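Local coordinates for CCHC-type domain-containing protein (Trypanosoma brucei brucei, PDB 7C45), which is an RNase D-type ribonuclease that probably trims guide RNAs as a 3'-5' exonuclease and carries zinc knuckles beside its exonuclease domain, at residues K85-Q88 with S89-S92; A220-V223 with E224-V228. All blocks are in the same frame, centred on the assembly; numbering follows the deposited sequence.

Contact 1: K85-Q88 with S89-S92; sequences KDMQ and SLLS
Q88 and S92 lie in helix 80-92, where K85-Q88 runs without a break into S89-S92 and the amide N of L91 donates to the carbonyl O of M87 over 2.9 Å, close to the line of that carbonyl. Just before it, S89 N reaches back only three residues to D86 O, at an N-H...O angle of 137° and from above the carbonyl plane.

The main side-chain event is on Q88 O, which accepts twice from one residue. S92 N arrives at 3.0 Å and S92 OG at 2.7 Å, from opposite faces of the carbonyl plane; the hydroxyl can fold back because OG stands beside its own backbone N (chi1 -53°). Q88 turns the other way. With CG set between backbone N and carbonyl carbon (chi1 62°), the extended chain carries NE2 back toward K85; K85 O lies 3.1 Å from NE2 of Q88 and nearly in the plane of the Q88 amide. On the buried side M87 SD lies 4.3 Å from L90 CD1, and L91 CG sits 3.3 Å from the carbonyl oxygen M87 O. M87 and L90 both touch L32 of helix 22-33, and L90 and L91 reach strand 37-44, so this face is the one applied to the exonuclease core.

D86 belongs to a zinc site known for this protein, near H22 and K26, but no zinc is bound there in this model. The chemistry divides the helix: the Q88 amide and the S92 hydroxyl donate to backbone carbonyls on the exposed flank, two bonds on Q88 O probably polarising it, while thioether and leucines fill the buried one.

Contact 2: A220-V223 with E224-V228; sequences AQYV and EHYAV
Y222 and Y226 stand one turn apart where A220-V223 continues directly into E224-V228, the end of helix 212-226, and successive i to i+4 bonds run from E224 N to A220 O through to A227 N and V223 O, the last at 2.9 Å. A227 is the first residue to leave helical geometry.

The two tyrosines lie side by side and point the same way. CE1 of Y226 meets the edge of the Y222 ring at CD1, 3.9 Å away, and CD1 of Y226 comes 3.2 Å from Y222 O, which lies at the edge of the Y226 ring, near its plane. Their hydroxyls are held by the chain that follows: Y222 OH by D237, Y226 OH by E235 and the amide of A236. E224 CG, beside its own backbone N (chi1 -73°), lies 3.3 Å from A220 O; the bend at chi2 then turns the carboxylate, and a water joins OE2 to that oxygen. OE2 also forms a salt bridge with K117. V223 CG1 packs on A227 CB at 4.1 Å.

Y222 stacks edge-to-face with W247, and both tyrosines touch R104. The arrangement is a helix C-terminus with an i, i+4 aromatic pair, here joining helix 212-226 to helix 104-114 and to the segment leading toward the zinc knuckles.

How the contacts relate
From the N terminus, the chain passes helix 4-12, strand 16-19, helix 22-33, then the antiparallel strands 37-44, 57-64 and 70-74 and the short helix 75-78 before contact 1 forms within helix 80-92. That helix then gives way to strand 97-100, next to strand 37-44 in the sheet. Contact 2 comes much later, after helix 182-202, in the closing turns of helix 212-226. Each is local to one helix, closing no long loop; they follow in series, neither nested nor crossed. The centres of contacts 1 and 2 lie about 17 Å apart, and they do not touch. Contact 1 ties its helix to helix 22-33 and the sheet, contact 2 to helices 104-114 and 245-251.

Contact 1: K85-Q88 with S89-S92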
loop_
_atom_site.group_PDB
_atom_site.type_symbol
_atom_site.label_atom_id
_atom_site.label_comp_id
_atom_site.label_asym_id
_atom_site.label_seq_id
_atom_site.Cartn_x
_atom_site.Cartn_y
_atom_site.Cartn_z
ATOM N N LYS A 85 20.198 -8.010 -10.520
ATOM C CA LYS A 85 21.646 -7.937 -10.342
ATOM C C LYS A 85 22.068 -6.945 -9.259
ATOM O O LYS A 85 22.660 -7.330 -8.247
ATOM C CB LYS A 85 22.314 -7.586 -11.677
ATOM N N ASP A 86 21.756 -5.671 -9.442
ATOM C CA ASP A 86 22.038 -4.689 -8.400
ATOM C C ASP A 86 20.827 -4.353 -7.535
ATOM O O ASP A 86 21.005 -3.950 -6.374
ATOM C CB ASP A 86 22.606 -3.397 -9.015
ATOM C CG ASP A 86 24.072 -3.536 -9.430
ATOM O OD1 ASP A 86 24.709 -4.558 -9.080
ATOM O OD2 ASP A 86 24.585 -2.613 -10.092
ATOM N N MET A 87 19.604 -4.543 -8.035
ATOM C CA MET A 87 18.448 -4.199 -7.205
ATOM C C MET A 87 18.376 -5.049 -5.941
ATOM O O MET A 87 17.838 -4.593 -4.926
ATOM C CB MET A 87 17.149 -4.331 -8.006
ATOM C CG MET A 87 16.925 -3.232 -9.019
ATOM S SD MET A 87 16.543 -1.634 -8.248
ATOM C CE MET A 87 14.927 -1.967 -7.562
ATOM N N GLN A 88 18.900 -6.279 -5.971
ATOM C CA GLN A 88 18.772 -7.145 -4.797
ATOM C C GLN A 88 19.477 -6.547 -3.586
ATOM O O GLN A 88 19.012 -6.685 -2.452
ATOM C CB GLN A 88 19.310 -8.546 -5.096
ATOM C CG GLN A 88 20.775 -8.605 -5.453
ATOM C CD GLN A 88 21.211 -9.995 -5.863
ATOM O OE1 GLN A 88 20.751 -10.990 -5.299
ATOM N NE2 GLN A 88 22.099 -10.073 -6.857
ATOM N N SER A 89 20.597 -5.863 -3.808
ATOM C CA SER A 89 21.326 -5.298 -2.684
ATOM C C SER A 89 20.538 -4.169 -2.030
ATOM O O SER A 89 20.495 -4.048 -0.806
ATOM C CB SER A 89 22.686 -4.803 -3.166
ATOM O OG SER A 89 23.359 -4.141 -2.133
ATOM N N LEU A 90 19.919 -3.334 -2.837
ATOM C CA LEU A 90 19.090 -2.268 -2.316
ATOM C C LEU A 90 17.860 -2.829 -1.602
ATOM O O LEU A 90 17.469 -2.342 -0.533
ATOM C CB LEU A 90 18.724 -1.380 -3.491
ATOM C CG LEU A 90 17.920 -0.112 -3.521
ATOM C CD1 LEU A 90 18.145 0.439 -4.899
ATOM C CD2 LEU A 90 16.484 -0.467 -3.335
ATOM N N LEU A 91 17.218 -3.833 -2.195
ATOM C CA LEU A 91 16.037 -4.393 -1.546
ATOM C C LEU A 91 16.391 -5.042 -0.216
ATOM O O LEU A 91 15.579 -5.023 0.710
ATOM C CB LEU A 91 15.338 -5.386 -2.477
ATOM C CG LEU A 91 14.796 -4.799 -3.787
ATOM C CD1 LEU A 91 14.470 -5.857 -4.834
ATOM C CD2 LEU A 91 13.572 -3.961 -3.477
ATOM N N SER A 92 17.601 -5.568 -0.083
ATOM C CA SER A 92 18.059 -6.243 1.123
ATOM C C SER A 92 18.639 -5.311 2.183
ATOM O O SER A 92 18.922 -5.780 3.291
ATOM C CB SER A 92 19.138 -7.292 0.773
ATOM O OG SER A 92 18.685 -8.164 -0.233
#

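Contact 2: A220-V223 with E224-V228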
loop_
_atom_site.group_PDB
_atom_site.type_symbol
_atom_site.label_atom_id
_atom_site.label_comp_id
_atom_site.label_asym_id
_atom_site.label_seq_id
_atom_site.Cartn_x
_atom_site.Cartn_y
_atom_site.Cartn_z
ATOM N N ALA A 220 7.740 -6.926 9.288
ATOM C CA ALA A 220 8.814 -7.909 9.147
ATOM C C ALA A 220 8.290 -9.322 9.338
ATOM O O ALA A 220 8.777 -10.254 8.694
ATOM C CB ALA A 220 9.938 -7.645 10.135
ATOM N N GLN A 221 7.307 -9.497 10.224
ATOM C CA GLN A 221 6.694 -10.809 10.394
ATOM C C GLN A 221 6.001 -11.257 9.110
ATOM O O GLN A 221 6.049 -12.433 8.750
ATOM C CB GLN A 221 5.695 -10.766 11.549
ATOM C CG GLN A 221 5.042 -12.106 11.885
ATOM C CD GLN A 221 6.069 -13.170 12.214
ATOM O OE1 GLN A 221 6.291 -14.095 11.430
ATOM N NE2 GLN A 221 6.718 -13.033 13.366
ATOM N N TYR A 222 5.309 -10.337 8.442
ATOM C CA TYR A 222 4.672 -10.667 7.165
ATOM C C TYR A 222 5.704 -11.053 6.118
ATOM O O TYR A 222 5.484 -11.990 5.331
ATOM C CB TYR A 222 3.822 -9.497 6.681
ATOM C CG TYR A 222 2.457 -9.543 7.288
ATOM C CD1 TYR A 222 1.508 -10.439 6.823
ATOM C CD2 TYR A 222 2.120 -8.711 8.342
ATOM C CE1 TYR A 222 0.259 -10.524 7.411
ATOM C CE2 TYR A 222 0.865 -8.783 8.938
ATOM C CZ TYR A 222 -0.066 -9.686 8.466
ATOM O OH TYR A 222 -1.316 -9.782 9.051
ATOM N N VAL A 223 6.840 -10.349 6.090
ATOM C CA VAL A 223 7.870 -10.700 5.110
ATOM C C VAL A 223 8.461 -12.071 5.435
ATOM O O VAL A 223 8.736 -12.867 4.541
ATOM C CB VAL A 223 8.948 -9.601 5.025
ATOM C CG1 VAL A 223 10.061 -10.010 4.053
ATOM C CG2 VAL A 223 8.328 -8.291 4.542
ATOM N N GLU A 224 8.652 -12.377 6.722
ATOM C CA GLU A 224 9.128 -13.710 7.087
ATOM C C GLU A 224 8.155 -14.785 6.633
ATOM O O GLU A 224 8.560 -15.877 6.226
ATOM C CB GLU A 224 9.327 -13.800 8.597
ATOM C CG GLU A 224 10.530 -13.043 9.115
ATOM C CD GLU A 224 11.832 -13.624 8.605
ATOM O OE1 GLU A 224 12.082 -14.831 8.840
ATOM O OE2 GLU A 224 12.593 -12.873 7.959
ATOM N N HIS A 225 6.863 -14.506 6.736
ATOM C CA HIS A 225 5.848 -15.497 6.401
ATOM C C HIS A 225 5.758 -15.715 4.890
ATOM O O HIS A 225 5.616 -16.855 4.429
ATOM C CB HIS A 225 4.501 -15.045 6.963
ATOM C CG HIS A 225 3.451 -16.109 6.965
ATOM N ND1 HIS A 225 2.743 -16.465 5.837
ATOM C CD2 HIS A 225 2.994 -16.901 7.965
ATOM C CE1 HIS A 225 1.889 -17.424 6.147
ATOM N NE2 HIS A 225 2.029 -17.712 7.427
ATOM N N TYR A 226 5.873 -14.636 4.103
ATOM C CA TYR A 226 5.543 -14.683 2.682
ATOM C C TYR A 226 6.759 -14.784 1.777
ATOM O O TYR A 226 6.607 -15.131 0.607
ATOM C CB TYR A 226 4.686 -13.452 2.304
ATOM C CG TYR A 226 3.257 -13.665 2.722
ATOM C CD1 TYR A 226 2.840 -13.313 3.996
ATOM C CD2 TYR A 226 2.351 -14.312 1.884
ATOM C CE1 TYR A 226 1.526 -13.550 4.415
ATOM C CE2 TYR A 226 1.033 -14.560 2.290
ATOM C CZ TYR A 226 0.625 -14.184 3.562
ATOM O OH TYR A 226 -0.674 -14.432 3.977
ATOM N N ALA A 227 7.955 -14.518 2.287
ATOM C CA ALA A 227 9.185 -14.584 1.496
ATOM C C ALA A 227 9.957 -15.836 1.901
ATOM O O ALA A 227 10.953 -15.763 2.615
ATOM C CB ALA A 227 10.025 -13.329 1.689
ATOM N N VAL A 228 9.508 -16.986 1.397
ATOM C CA VAL A 228 10.051 -18.291 1.770
ATOM C C VAL A 228 10.548 -19.077 0.565
ATOM O O VAL A 228 10.748 -20.291 0.667
ATOM C CB VAL A 228 9.032 -19.136 2.557
ATOM C CG1 VAL A 228 8.693 -18.482 3.902
ATOM C CG2 VAL A 228 7.770 -19.377 1.717
HETATM O O HOH W 1 11.497 -10.361 7.666
#